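Local coordinates for protein tyrosine--tRNA ligase (Archaeoglobus fulgidus, PDB 2CYB) that binds tyrosine and probably activates it with ATP as Tyr-AMP before transferring it to the acceptor end of tRNA(Tyr), at residues L77-T82 and D150-Q155; I206-D211 and V246-I251; I66-A71 and A107-G112; V268-K273 and P297-I302. All blocks are in the same frame, centred on the assembly; numbering follows the deposited sequence.

How the interactions relate
From the N terminus, strand 65-70 leads into helix 72-77, and the two contacts that start here cross. Interaction 3 closes first, pairing residues 66-71 with 107-112 as parallel sheet neighbours; interaction 1 opens inside that loop, at residues 77-82, and closes only at 150-155, tying the end of helix 72-77 to the start of helix 154-168. Interactions 2 and 4 follow in series. Interaction 2 joins the loop 206-211 after strand 200-204 to the start of helix 250-263, and interaction 4 sets the end of strand 266-268 and its following loop against helix 297-319. These last two touch, I251 CG2 lying 3.8 Å from L300 CG, whereas interactions 1 and 4 have centres about 46 Å apart.

Interaction 1: L77-T82 and D150-Q155; sequences LNEKGT and DPMVSQ
The Schellman motif that ends helix 72-77 sets L77 and E79 against S154 and Q155 at the beginning of helix 154-168, beside the tyrosine pocket. S154 OG gives a 2.7 Å hydrogen bond to L77 O, meeting it in the carbonyl plane on a lone pair; the hydroxyl reaches it from a position between its own backbone N and carbonyl carbon (chi1 60°). L77 CD2 also packs on S154 CB at 3.6 Å. The amide of Q155 is held by its oxygen, since M152 N donates to Q155 OE1 over 2.7 Å, almost straight at 174°. That bond turns NE2 to E79, where its hydrogen bond to E79 OE2 is weak despite the 2.9 Å separation because it is bent to 127°. E79 OE2 has stronger partners in salt bridges with R147 and R146, which probably favour a charged carboxylate in this buried place. At its other oxygen, E79 OE1 lies 4.0 Å from M152 CG. N78, between L77 and E79, touches Y158 one turn further along helix 154-168, and helix 119-131 of the second subunit closes over the contact, with its L126 on L77 and its A129 on S154.

Interaction 2: I206-D211 and V246-I251; sequences ILVGLD and VEENPI
With CG1 of V208 anti to its own carbonyl carbon (chi1 -56°), the two methyl groups of this residue fork over the segment 246-251, CG1 going to E248 and CG2 to P250. E248 answers with its CG anti to its backbone N (chi1 -172°), which brings E248 CG to 4.1 Å from V208 CG1, the two side chains crossing at about a right angle. The motif on this side is a helix start: a type II beta turn runs from V246 to N249, with E248 in its positive-phi position, N249 is at the N-cap, and P250 opens helix 250-263. A proline suits the first turn of a helix, where no backbone N-H is needed for the helical bonding pattern. Facing it is the loop that leaves strand 200-204 of the Rossmann fold and soon enters the 'KMSKS' region, so the contact joins the catalytic fold to the helices that follow it. The loop's course is fixed further by D211, whose OD1 accepts hydrogen bonds from Q213 N and N221 ND2, while L207 packs along helix 250-263 on D253, Y257 and H258. Across the segments the attachment is by packing. V208 CG2 lies 3.8 Å from P250 CG and equally far from E248 O, and L210 CD2 makes a looser approach to P250 CB at 4.5 Å. Between the side chains of V208 and L210 the backbone comes nearest, G209 O resting 3.3 Å from P250 CG.

Interaction 3: I66-A71 and A107-G112; sequences IIVLLA and AKFVLG. With TYR (tyrosine), chain C.
In the tyrosine pocket, L69 lies between the bound amino acid and the neighbouring strand that carries V110. Its CG is anti to the backbone N (chi1 172°), and the two methyls divide the work: L69 CD2 approaches the ligand OH at 3.3 Å, while L69 CD1 turns back to within 3.5 Å of V110 O. Past the strand end, A71 CB sits 3.7 Å from CD1 of the ligand ring. Strands 65-70 and 108-111 run parallel in the Rossmann fold, joined by a beta-alpha-beta crossover through helices 72-77 and 83-99; strand 108-111 is one of the two edge strands of the sheet within this chain. Five backbone hydrogen bonds link them, from K108 N to I66 O through to G112 N to L70 O. On the pocket side of the sheet I67 CG2 meets V110 CG2 at 4.1 Å. The other side carries V68 and F109, pointing the same way: V68 CB stands over the ring in a CH-pi contact, 4.2 Å from the F109 centroid and 27° off the normal. L70 CD1 comes to the edge of that ring, near its plane, and F97 and I98 of helix 83-99 pack on F109.

Interaction 4: V268-K273 and P297-I302; sequences VERDAK and PLDLKI
D299, in the first turn of helix 297-319, reaches across to V268 and R270, its carbons resting on the methylenes of R270 and its oxygens on two waters. D299 CB packs on V268 CG1 at 3.9 Å and on the aliphatic part of R270, with R270 CG 3.7 Å away. The carboxylate carbon, D299 CG, continues over the same methylene, 3.6 Å from R270 CG. At the tip the two oxygens part. D299 OD1 accepts a bond from a water at 2.7 Å, and this water in turn accepts from D271 N. D299 OD2 lies against R270 CD at 3.5 Å and takes a 2.6 Å hydrogen bond from a second water, which accepts from R270 NH1 at the edge of the guanidinium, in its plane. Acid and base are therefore joined through water: the chain of R270, bent at chi3 (-64°), keeps its guanidinium and the carboxylate nearly perpendicular, 85° apart, and R270 NE is used by G276 O instead. Their opposite charges probably still attract over this short range. A third water repeats the bridge on the backbone, donating to both E269 O and D299 O, the latter at 2.9 Å. On the far side of the helix L300 turns from this interface to I251, L252 and F290. The whole is a solvent-bridged docking of a beta hairpin, strands 266-268 and 278-280 with their connecting loop, onto the N-terminal end of the last helix, far from the tyrosine pocket.

Interaction 1: L77-T82 and D150-Q155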
loop_
_atom_site.group_PDB
_atom_site.type_symbol
_atom_site.label_atom_id
_atom_site.label_comp_id
_atom_site.label_asym_id
_atom_site.label_seq_id
_atom_site.Cartn_x
_atom_site.Cartn_y
_atom_site.Cartn_z
ATOM N N LEU A 77 2.734 -3.756 -9.977
ATOM C CA LEU A 77 3.101 -2.782 -8.951
ATOM C C LEU A 77 4.455 -2.148 -9.216
ATOM O O LEU A 77 4.717 -1.015 -8.797
ATOM C CB LEU A 77 3.166 -3.459 -7.590
ATOM C CG LEU A 77 1.899 -4.072 -7.011
ATOM C CD1 LEU A 77 2.267 -4.758 -5.694
ATOM C CD2 LEU A 77 0.844 -2.982 -6.798
ATOM N N ASN A 78 5.320 -2.896 -9.888
ATOM C CA ASN A 78 6.675 -2.424 -10.180
ATOM C C ASN A 78 6.771 -1.816 -11.579
ATOM O O ASN A 78 7.834 -1.823 -12.204
ATOM C CB ASN A 78 7.672 -3.584 -10.021
ATOM C CG ASN A 78 9.071 -3.115 -9.608
ATOM O OD1 ASN A 78 10.004 -3.918 -9.506
ATOM N ND2 ASN A 78 9.218 -1.818 -9.370
ATOM N N GLU A 79 5.635 -1.315 -12.062
ATOM C CA GLU A 79 5.533 -0.634 -13.355
ATOM C C GLU A 79 6.029 -1.397 -14.589
ATOM O O GLU A 79 6.711 -0.825 -15.450
ATOM C CB GLU A 79 6.267 0.707 -13.261
ATOM C CG GLU A 79 6.069 1.425 -11.927
ATOM C CD GLU A 79 6.817 2.747 -11.854
ATOM O OE1 GLU A 79 6.335 3.744 -12.433
ATOM O OE2 GLU A 79 7.897 2.787 -11.226
ATOM N N LYS A 80 5.671 -2.672 -14.695
ATOM C CA LYS A 80 6.101 -3.476 -15.835
ATOM C C LYS A 80 5.059 -3.567 -16.947
ATOM O O LYS A 80 5.172 -4.407 -17.845
ATOM C CB LYS A 80 6.489 -4.882 -15.375
ATOM C CG LYS A 80 7.626 -4.912 -14.370
ATOM C CD LYS A 80 8.881 -4.282 -14.952
ATOM C CE LYS A 80 10.096 -4.502 -14.054
ATOM N NZ LYS A 80 9.982 -3.817 -12.738
ATOM N N GLY A 81 4.041 -2.714 -16.886
ATOM C CA GLY A 81 3.021 -2.722 -17.918
ATOM C C GLY A 81 1.593 -2.887 -17.441
ATOM O O GLY A 81 1.293 -2.807 -16.248
ATOM N N THR A 82 0.700 -3.102 -18.394
ATOM C CA THR A 82 -0.704 -3.287 -18.078
ATOM C C THR A 82 -0.932 -4.729 -17.666
ATOM O O THR A 82 -0.095 -5.604 -17.916
ATOM C CB THR A 82 -1.583 -2.991 -19.297
ATOM O OG1 THR A 82 -1.323 -3.966 -20.311
ATOM C CG2 THR A 82 -1.277 -1.599 -19.840
ATOM N N ASP A 150 11.881 8.635 -5.360
ATOM C CA ASP A 150 10.489 9.008 -5.627
ATOM C C ASP A 150 9.647 7.835 -6.149
ATOM O O ASP A 150 9.089 7.885 -7.240
ATOM C CB ASP A 150 10.461 10.163 -6.624
ATOM C CG ASP A 150 11.237 11.371 -6.129
ATOM O OD1 ASP A 150 11.428 12.324 -6.914
ATOM O OD2 ASP A 150 11.654 11.368 -4.949
ATOM N N PRO A 151 9.540 6.759 -5.360
ATOM C CA PRO A 151 8.758 5.594 -5.783
ATOM C C PRO A 151 7.247 5.812 -5.690
ATOM O O PRO A 151 6.777 6.818 -5.141
ATOM C CB PRO A 151 9.226 4.517 -4.819
ATOM C CG PRO A 151 9.401 5.296 -3.553
ATOM C CD PRO A 151 10.127 6.540 -4.026
ATOM N N MET A 152 6.493 4.857 -6.232
ATOM C CA MET A 152 5.033 4.912 -6.178
ATOM C C MET A 152 4.619 4.154 -4.918
ATOM O O MET A 152 5.395 3.345 -4.397
ATOM C CB MET A 152 4.429 4.217 -7.406
ATOM C CG MET A 152 5.018 4.663 -8.730
ATOM S SD MET A 152 4.901 6.460 -8.890
ATOM C CE MET A 152 3.266 6.658 -9.029
ATOM N N VAL A 153 3.410 4.404 -4.414
ATOM C CA VAL A 153 2.967 3.678 -3.230
ATOM C C VAL A 153 2.951 2.178 -3.536
ATOM O O VAL A 153 3.203 1.347 -2.654
ATOM C CB VAL A 153 1.547 4.123 -2.760
ATOM C CG1 VAL A 153 1.110 3.283 -1.541
ATOM C CG2 VAL A 153 1.554 5.613 -2.395
ATOM N N SER A 154 2.675 1.829 -4.790
ATOM C CA SER A 154 2.623 0.420 -5.168
ATOM C C SER A 154 3.935 -0.300 -4.858
ATOM O O SER A 154 3.935 -1.478 -4.549
ATOM C CB SER A 154 2.293 0.270 -6.656
ATOM O OG SER A 154 3.272 0.908 -7.467
ATOM N N GLN A 155 5.055 0.411 -4.915
ATOM C CA GLN A 155 6.333 -0.232 -4.654
ATOM C C GLN A 155 6.593 -0.426 -3.158
ATOM O O GLN A 155 7.490 -1.172 -2.766
ATOM C CB GLN A 155 7.443 0.557 -5.371
ATOM C CG GLN A 155 7.327 0.398 -6.898
ATOM C CD GLN A 155 7.885 1.565 -7.705
ATOM O OE1 GLN A 155 7.782 2.723 -7.307
ATOM N NE2 GLN A 155 8.453 1.258 -8.866
#

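Interaction 2: I206-D211 and V246-I251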
loop_
_atom_site.group_PDB
_atom_site.type_symbol
_atom_site.label_atom_id
_atom_site.label_comp_id
_atom_site.label_asym_id
_atom_site.label_seq_id
_atom_site.Cartn_x
_atom_site.Cartn_y
_atom_site.Cartn_z
ATOM N N ILE A 206 24.405 -12.127 -7.227
ATOM C CA ILE A 206 23.899 -11.322 -8.334
ATOM C C ILE A 206 24.933 -11.372 -9.462
ATOM O O ILE A 206 26.090 -11.015 -9.264
ATOM C CB ILE A 206 23.688 -9.855 -7.906
ATOM C CG1 ILE A 206 22.657 -9.785 -6.774
ATOM C CG2 ILE A 206 23.253 -9.025 -9.101
ATOM C CD1 ILE A 206 21.335 -10.457 -7.091
ATOM N N LEU A 207 24.513 -11.821 -10.640
ATOM C CA LEU A 207 25.418 -11.928 -11.780
ATOM C C LEU A 207 25.785 -10.588 -12.397
ATOM O O LEU A 207 24.910 -9.807 -12.761
ATOM C CB LEU A 207 24.796 -12.797 -12.871
ATOM C CG LEU A 207 24.725 -14.305 -12.667
ATOM C CD1 LEU A 207 24.040 -14.930 -13.880
ATOM C CD2 LEU A 207 26.133 -14.876 -12.483
ATOM N N VAL A 208 27.080 -10.320 -12.521
ATOM C CA VAL A 208 27.506 -9.073 -13.138
ATOM C C VAL A 208 27.266 -9.225 -14.634
ATOM O O VAL A 208 27.185 -10.345 -15.149
ATOM C CB VAL A 208 28.998 -8.786 -12.880
ATOM C CG1 VAL A 208 29.264 -8.780 -11.386
ATOM C CG2 VAL A 208 29.870 -9.823 -13.583
ATOM N N GLY A 209 27.129 -8.103 -15.327
ATOM C CA GLY A 209 26.901 -8.149 -16.760
ATOM C C GLY A 209 28.146 -8.541 -17.538
ATOM O O GLY A 209 29.245 -8.565 -16.992
ATOM N N LEU A 210 27.964 -8.837 -18.822
ATOM C CA LEU A 210 29.053 -9.249 -19.706
ATOM C C LEU A 210 30.238 -8.287 -19.777
ATOM O O LEU A 210 31.346 -8.697 -20.126
ATOM C CB LEU A 210 28.501 -9.493 -21.111
ATOM C CG LEU A 210 27.516 -10.665 -21.208
ATOM C CD1 LEU A 210 26.895 -10.718 -22.592
ATOM C CD2 LEU A 210 28.240 -11.964 -20.885
ATOM N N ASP A 211 30.007 -7.018 -19.447
ATOM C CA ASP A 211 31.071 -6.014 -19.470
ATOM C C ASP A 211 31.764 -5.862 -18.117
ATOM O O ASP A 211 32.640 -5.014 -17.957
ATOM C CB ASP A 211 30.514 -4.657 -19.901
ATOM C CG ASP A 211 29.259 -4.277 -19.139
ATOM O OD1 ASP A 211 29.164 -4.621 -17.939
ATOM O OD2 ASP A 211 28.373 -3.629 -19.737
ATOM N N VAL A 246 39.423 -14.511 -11.389
ATOM C CA VAL A 246 38.238 -15.352 -11.260
ATOM C C VAL A 246 36.945 -14.648 -10.855
ATOM O O VAL A 246 35.910 -14.837 -11.497
ATOM C CB VAL A 246 38.494 -16.508 -10.271
ATOM C CG1 VAL A 246 37.259 -17.409 -10.186
ATOM C CG2 VAL A 246 39.710 -17.312 -10.722
ATOM N N GLU A 247 36.993 -13.846 -9.796
ATOM C CA GLU A 247 35.797 -13.151 -9.333
ATOM C C GLU A 247 35.370 -12.018 -10.258
ATOM O O GLU A 247 36.205 -11.325 -10.841
ATOM C CB GLU A 247 36.012 -12.608 -7.920
ATOM C CG GLU A 247 36.344 -13.678 -6.898
ATOM C CD GLU A 247 36.245 -13.170 -5.473
ATOM O OE1 GLU A 247 36.876 -12.138 -5.160
ATOM O OE2 GLU A 247 35.534 -13.805 -4.665
ATOM N N GLU A 248 34.059 -11.839 -10.383
ATOM C CA GLU A 248 33.488 -10.803 -11.235
ATOM C C GLU A 248 33.816 -11.067 -12.701
ATOM O O GLU A 248 33.691 -10.175 -13.542
ATOM C CB GLU A 248 34.003 -9.412 -10.836
ATOM C CG GLU A 248 33.304 -8.261 -11.568
ATOM C CD GLU A 248 33.997 -6.918 -11.388
ATOM O OE1 GLU A 248 34.136 -6.462 -10.233
ATOM O OE2 GLU A 248 34.400 -6.314 -12.408
ATOM N N ASN A 249 34.250 -12.289 -13.004
ATOM C CA ASN A 249 34.562 -12.650 -14.383
ATOM C C ASN A 249 33.306 -13.286 -14.961
ATOM O O ASN A 249 32.965 -14.425 -14.636
ATOM C CB ASN A 249 35.744 -13.631 -14.439
ATOM C CG ASN A 249 36.249 -13.863 -15.862
ATOM O OD1 ASN A 249 37.460 -13.901 -16.106
ATOM N ND2 ASN A 249 35.324 -14.026 -16.801
ATOM N N PRO A 250 32.598 -12.546 -15.826
ATOM C CA PRO A 250 31.358 -12.951 -16.494
ATOM C C PRO A 250 31.407 -14.306 -17.185
ATOM O O PRO A 250 30.442 -15.065 -17.145
ATOM C CB PRO A 250 31.122 -11.819 -17.494
ATOM C CG PRO A 250 31.756 -10.647 -16.832
ATOM C CD PRO A 250 33.030 -11.221 -16.304
ATOM N N ILE A 251 32.523 -14.599 -17.841
ATOM C CA ILE A 251 32.663 -15.864 -18.545
ATOM C C ILE A 251 32.842 -17.014 -17.558
ATOM O O ILE A 251 32.218 -18.068 -17.706
ATOM C CB ILE A 251 33.854 -15.810 -19.531
ATOM C CG1 ILE A 251 33.660 -14.626 -20.477
ATOM C CG2 ILE A 251 33.952 -17.104 -20.325
ATOM C CD1 ILE A 251 32.314 -14.623 -21.189
#

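Interaction 3: I66-A71 and A107-G112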
loop_
_atom_site.group_PDB
_atom_site.type_symbol
_atom_site.label_atom_id
_atom_site.label_comp_id
_atom_site.label_asym_id
_atom_site.label_seq_id
_atom_site.Cartn_x
_atom_site.Cartn_y
_atom_site.Cartn_z
ATOM N N ILE A 66 8.666 -28.094 -5.508
ATOM C CA ILE A 66 8.990 -26.800 -6.098
ATOM C C ILE A 66 7.812 -25.985 -6.602
ATOM O O ILE A 66 6.952 -26.483 -7.331
ATOM C CB ILE A 66 9.977 -26.955 -7.282
ATOM C CG1 ILE A 66 11.254 -27.657 -6.820
ATOM C CG2 ILE A 66 10.312 -25.586 -7.869
ATOM C CD1 ILE A 66 12.000 -26.938 -5.725
ATOM N N ILE A 67 7.781 -24.717 -6.209
ATOM C CA ILE A 67 6.738 -23.817 -6.669
ATOM C C ILE A 67 7.398 -22.658 -7.406
ATOM O O ILE A 67 8.387 -22.099 -6.936
ATOM C CB ILE A 67 5.920 -23.226 -5.502
ATOM C CG1 ILE A 67 5.162 -24.336 -4.776
ATOM C CG2 ILE A 67 4.943 -22.179 -6.034
ATOM C CD1 ILE A 67 4.297 -23.829 -3.645
ATOM N N VAL A 68 6.867 -22.320 -8.573
ATOM C CA VAL A 68 7.381 -21.190 -9.330
ATOM C C VAL A 68 6.255 -20.175 -9.359
ATOM O O VAL A 68 5.188 -20.437 -9.912
ATOM C CB VAL A 68 7.736 -21.556 -10.780
ATOM C CG1 VAL A 68 8.121 -20.293 -11.557
ATOM C CG2 VAL A 68 8.887 -22.548 -10.798
ATOM N N LEU A 69 6.486 -19.022 -8.746
ATOM C CA LEU A 69 5.471 -17.980 -8.718
ATOM C C LEU A 69 5.665 -16.973 -9.838
ATOM O O LEU A 69 6.689 -16.282 -9.907
ATOM C CB LEU A 69 5.488 -17.243 -7.371
ATOM C CG LEU A 69 4.587 -15.996 -7.292
ATOM C CD1 LEU A 69 3.121 -16.401 -7.420
ATOM C CD2 LEU A 69 4.826 -15.285 -5.972
ATOM N N LEU A 70 4.687 -16.917 -10.733
ATOM C CA LEU A 70 4.698 -15.951 -11.816
ATOM C C LEU A 70 3.966 -14.794 -11.130
ATOM O O LEU A 70 2.740 -14.758 -11.077
ATOM C CB LEU A 70 3.911 -16.491 -13.012
ATOM C CG LEU A 70 4.527 -17.761 -13.629
ATOM C CD1 LEU A 70 3.516 -18.480 -14.502
ATOM C CD2 LEU A 70 5.749 -17.387 -14.442
ATOM N N ALA A 71 4.739 -13.867 -10.572
ATOM C CA ALA A 71 4.188 -12.743 -9.824
ATOM C C ALA A 71 3.658 -11.614 -10.690
ATOM O O ALA A 71 4.267 -10.549 -10.766
ATOM C CB ALA A 71 5.261 -12.206 -8.853
ATOM N N ALA A 107 7.763 -29.146 -11.047
ATOM C CA ALA A 107 7.442 -27.858 -10.440
ATOM C C ALA A 107 5.993 -27.426 -10.667
ATOM O O ALA A 107 5.405 -27.705 -11.712
ATOM C CB ALA A 107 8.389 -26.794 -10.979
ATOM N N LYS A 108 5.433 -26.733 -9.680
ATOM C CA LYS A 108 4.059 -26.242 -9.750
ATOM C C LYS A 108 4.060 -24.742 -10.017
ATOM O O LYS A 108 4.567 -23.965 -9.204
ATOM C CB LYS A 108 3.336 -26.523 -8.432
ATOM C CG LYS A 108 1.885 -26.045 -8.387
ATOM C CD LYS A 108 1.243 -26.390 -7.047
ATOM C CE LYS A 108 -0.258 -26.145 -7.048
ATOM N NZ LYS A 108 -0.599 -24.716 -7.275
ATOM N N PHE A 109 3.496 -24.334 -11.150
ATOM C CA PHE A 109 3.435 -22.921 -11.489
ATOM C C PHE A 109 2.176 -22.282 -10.919
ATOM O O PHE A 109 1.076 -22.827 -11.034
ATOM C CB PHE A 109 3.484 -22.722 -13.009
ATOM C CG PHE A 109 4.804 -23.098 -13.623
ATOM C CD1 PHE A 109 5.158 -24.434 -13.783
ATOM C CD2 PHE A 109 5.716 -22.114 -13.995
ATOM C CE1 PHE A 109 6.403 -24.785 -14.297
ATOM C CE2 PHE A 109 6.964 -22.451 -14.509
ATOM C CZ PHE A 109 7.312 -23.788 -14.661
ATOM N N VAL A 110 2.352 -21.125 -10.286
ATOM C CA VAL A 110 1.239 -20.395 -9.690
ATOM C C VAL A 110 1.240 -18.944 -10.164
ATOM O O VAL A 110 2.294 -18.310 -10.269
ATOM C CB VAL A 110 1.324 -20.417 -8.139
ATOM C CG1 VAL A 110 0.244 -19.524 -7.530
ATOM C CG2 VAL A 110 1.160 -21.839 -7.635
ATOM N N LEU A 111 0.056 -18.433 -10.481
ATOM C CA LEU A 111 -0.083 -17.044 -10.900
ATOM C C LEU A 111 -0.466 -16.260 -9.647
ATOM O O LEU A 111 -1.421 -16.614 -8.956
ATOM C CB LEU A 111 -1.186 -16.890 -11.953
ATOM C CG LEU A 111 -0.831 -16.344 -13.340
ATOM C CD1 LEU A 111 -2.118 -16.118 -14.120
ATOM C CD2 LEU A 111 -0.057 -15.040 -13.237
ATOM N N GLY A 112 0.283 -15.209 -9.344
ATOM C CA GLY A 112 -0.023 -14.417 -8.165
ATOM C C GLY A 112 -1.490 -14.019 -8.069
ATOM O O GLY A 112 -2.106 -14.169 -7.011
HETATM N N TYR C . 11.095 -9.510 -5.917
HETATM C CA TYR C . 11.460 -10.544 -6.917
HETATM C C TYR C . 12.423 -9.983 -7.960
HETATM O O TYR C . 12.812 -10.745 -8.861
HETATM C CB TYR C . 10.189 -11.078 -7.584
HETATM C CG TYR C . 9.278 -11.750 -6.585
HETATM C CD1 TYR C . 7.957 -11.335 -6.412
HETATM C CD2 TYR C . 9.750 -12.812 -5.803
HETATM C CE1 TYR C . 7.120 -11.971 -5.478
HETATM C CE2 TYR C . 8.937 -13.444 -4.880
HETATM C CZ TYR C . 7.622 -13.024 -4.721
HETATM O OH TYR C . 6.822 -13.676 -3.816
HETATM O OXT TYR C . 12.789 -8.794 -7.853
#

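Interaction 4: V268-K273 and P297-I302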
loop_
_atom_site.group_PDB
_atom_site.type_symbol
_atom_site.label_atom_id
_atom_site.label_comp_id
_atom_site.label_asym_id
_atom_site.label_seq_id
_atom_site.Cartn_x
_atom_site.Cartn_y
_atom_site.Cartn_z
ATOM N N VAL A 268 37.271 -28.016 -23.141
ATOM C CA VAL A 268 37.760 -26.808 -23.779
ATOM C C VAL A 268 38.693 -27.232 -24.907
ATOM O O VAL A 268 39.856 -27.566 -24.671
ATOM C CB VAL A 268 38.528 -25.935 -22.778
ATOM C CG1 VAL A 268 39.055 -24.687 -23.458
ATOM C CG2 VAL A 268 37.615 -25.564 -21.620
ATOM N N GLU A 269 38.180 -27.241 -26.130
ATOM C CA GLU A 269 39.001 -27.626 -27.272
ATOM C C GLU A 269 40.014 -26.515 -27.516
ATOM O O GLU A 269 39.678 -25.326 -27.436
ATOM C CB GLU A 269 38.132 -27.831 -28.515
ATOM C CG GLU A 269 36.931 -28.733 -28.284
ATOM C CD GLU A 269 36.268 -29.188 -29.575
ATOM O OE1 GLU A 269 36.217 -28.398 -30.540
ATOM O OE2 GLU A 269 35.784 -30.339 -29.617
ATOM N N ARG A 270 41.256 -26.896 -27.797
ATOM C CA ARG A 270 42.310 -25.918 -28.043
ATOM C C ARG A 270 43.294 -26.451 -29.065
ATOM O O ARG A 270 43.427 -27.658 -29.228
ATOM C CB ARG A 270 43.098 -25.621 -26.767
ATOM C CG ARG A 270 42.308 -25.052 -25.613
ATOM C CD ARG A 270 43.237 -24.701 -24.457
ATOM N NE ARG A 270 43.901 -25.882 -23.905
ATOM C CZ ARG A 270 44.668 -25.870 -22.819
ATOM N NH1 ARG A 270 44.875 -24.736 -22.160
ATOM N NH2 ARG A 270 45.219 -26.995 -22.382
ATOM N N ASP A 271 43.989 -25.550 -29.748
ATOM C CA ASP A 271 44.996 -25.979 -30.710
ATOM C C ASP A 271 46.113 -26.600 -29.883
ATOM O O ASP A 271 46.279 -26.270 -28.703
ATOM C CB ASP A 271 45.556 -24.791 -31.498
ATOM C CG ASP A 271 44.545 -24.184 -32.438
ATOM O OD1 ASP A 271 43.646 -24.917 -32.905
ATOM O OD2 ASP A 271 44.662 -22.974 -32.729
ATOM N N ALA A 272 46.879 -27.494 -30.496
ATOM C CA ALA A 272 47.977 -28.148 -29.797
ATOM C C ALA A 272 48.957 -27.131 -29.228
ATOM O O ALA A 272 49.449 -27.290 -28.107
ATOM C CB ALA A 272 48.702 -29.096 -30.740
ATOM N N LYS A 273 49.236 -26.084 -29.997
ATOM C CA LYS A 273 50.178 -25.058 -29.565
ATOM C C LYS A 273 49.744 -24.287 -28.326
ATOM O O LYS A 273 50.541 -23.558 -27.738
ATOM C CB LYS A 273 50.467 -24.071 -30.702
ATOM C CG LYS A 273 49.273 -23.252 -31.167
ATOM C CD LYS A 273 49.698 -22.244 -32.221
ATOM C CE LYS A 273 48.505 -21.575 -32.882
ATOM N NZ LYS A 273 47.706 -22.548 -33.665
ATOM N N PRO A 297 41.694 -16.923 -21.655
ATOM C CA PRO A 297 40.360 -16.374 -21.893
ATOM C C PRO A 297 39.782 -16.715 -23.268
ATOM O O PRO A 297 38.606 -17.058 -23.386
ATOM C CB PRO A 297 40.584 -14.879 -21.721
ATOM C CG PRO A 297 41.553 -14.837 -20.615
ATOM C CD PRO A 297 42.548 -15.917 -20.996
ATOM N N LEU A 298 40.608 -16.638 -24.310
ATOM C CA LEU A 298 40.125 -16.922 -25.657
ATOM C C LEU A 298 39.616 -18.337 -25.846
ATOM O O LEU A 298 38.609 -18.556 -26.520
ATOM C CB LEU A 298 41.216 -16.607 -26.685
ATOM C CG LEU A 298 41.566 -15.116 -26.769
ATOM C CD1 LEU A 298 42.794 -14.912 -27.639
ATOM C CD2 LEU A 298 40.374 -14.348 -27.325
ATOM N N ASP A 299 40.302 -19.309 -25.253
ATOM C CA ASP A 299 39.862 -20.688 -25.379
ATOM C C ASP A 299 38.628 -20.914 -24.507
ATOM O O ASP A 299 37.681 -21.574 -24.920
ATOM C CB ASP A 299 40.998 -21.641 -24.991
ATOM C CG ASP A 299 42.209 -21.500 -25.914
ATOM O OD1 ASP A 299 42.020 -21.573 -27.147
ATOM O OD2 ASP A 299 43.339 -21.315 -25.412
ATOM N N LEU A 300 38.634 -20.351 -23.306
ATOM C CA LEU A 300 37.488 -20.502 -22.416
ATOM C C LEU A 300 36.230 -19.918 -23.074
ATOM O O LEU A 300 35.176 -20.547 -23.077
ATOM C CB LEU A 300 37.751 -19.804 -21.086
ATOM C CG LEU A 300 36.561 -19.814 -20.119
ATOM C CD1 LEU A 300 36.098 -21.253 -19.878
ATOM C CD2 LEU A 300 36.966 -19.146 -18.822
ATOM N N LYS A 301 36.350 -18.724 -23.646
ATOM C CA LYS A 301 35.209 -18.089 -24.306
ATOM C C LYS A 301 34.578 -18.977 -25.368
ATOM O O LYS A 301 33.355 -19.120 -25.420
ATOM C CB LYS A 301 35.623 -16.756 -24.935
ATOM C CG LYS A 301 35.846 -15.634 -23.934
ATOM C CD LYS A 301 36.093 -14.308 -24.657
ATOM C CE LYS A 301 36.145 -13.140 -23.688
ATOM N NZ LYS A 301 36.270 -11.830 -24.392
ATOM N N ILE A 302 35.406 -19.573 -26.223
ATOM C CA ILE A 302 34.883 -20.434 -27.270
ATOM C C ILE A 302 34.089 -21.592 -26.681
ATOM O O ILE A 302 33.005 -21.925 -27.174
ATOM C CB ILE A 302 36.012 -21.013 -28.156
ATOM C CG1 ILE A 302 36.737 -19.877 -28.886
ATOM C CG2 ILE A 302 35.424 -21.996 -29.165
ATOM C CD1 ILE A 302 35.821 -19.012 -29.732
HETATM O O HOH W 1 37.582 -23.912 -26.617
HETATM O O HOH W 2 44.290 -21.807 -23.014
HETATM O O HOH W 3 43.031 -22.743 -29.407
#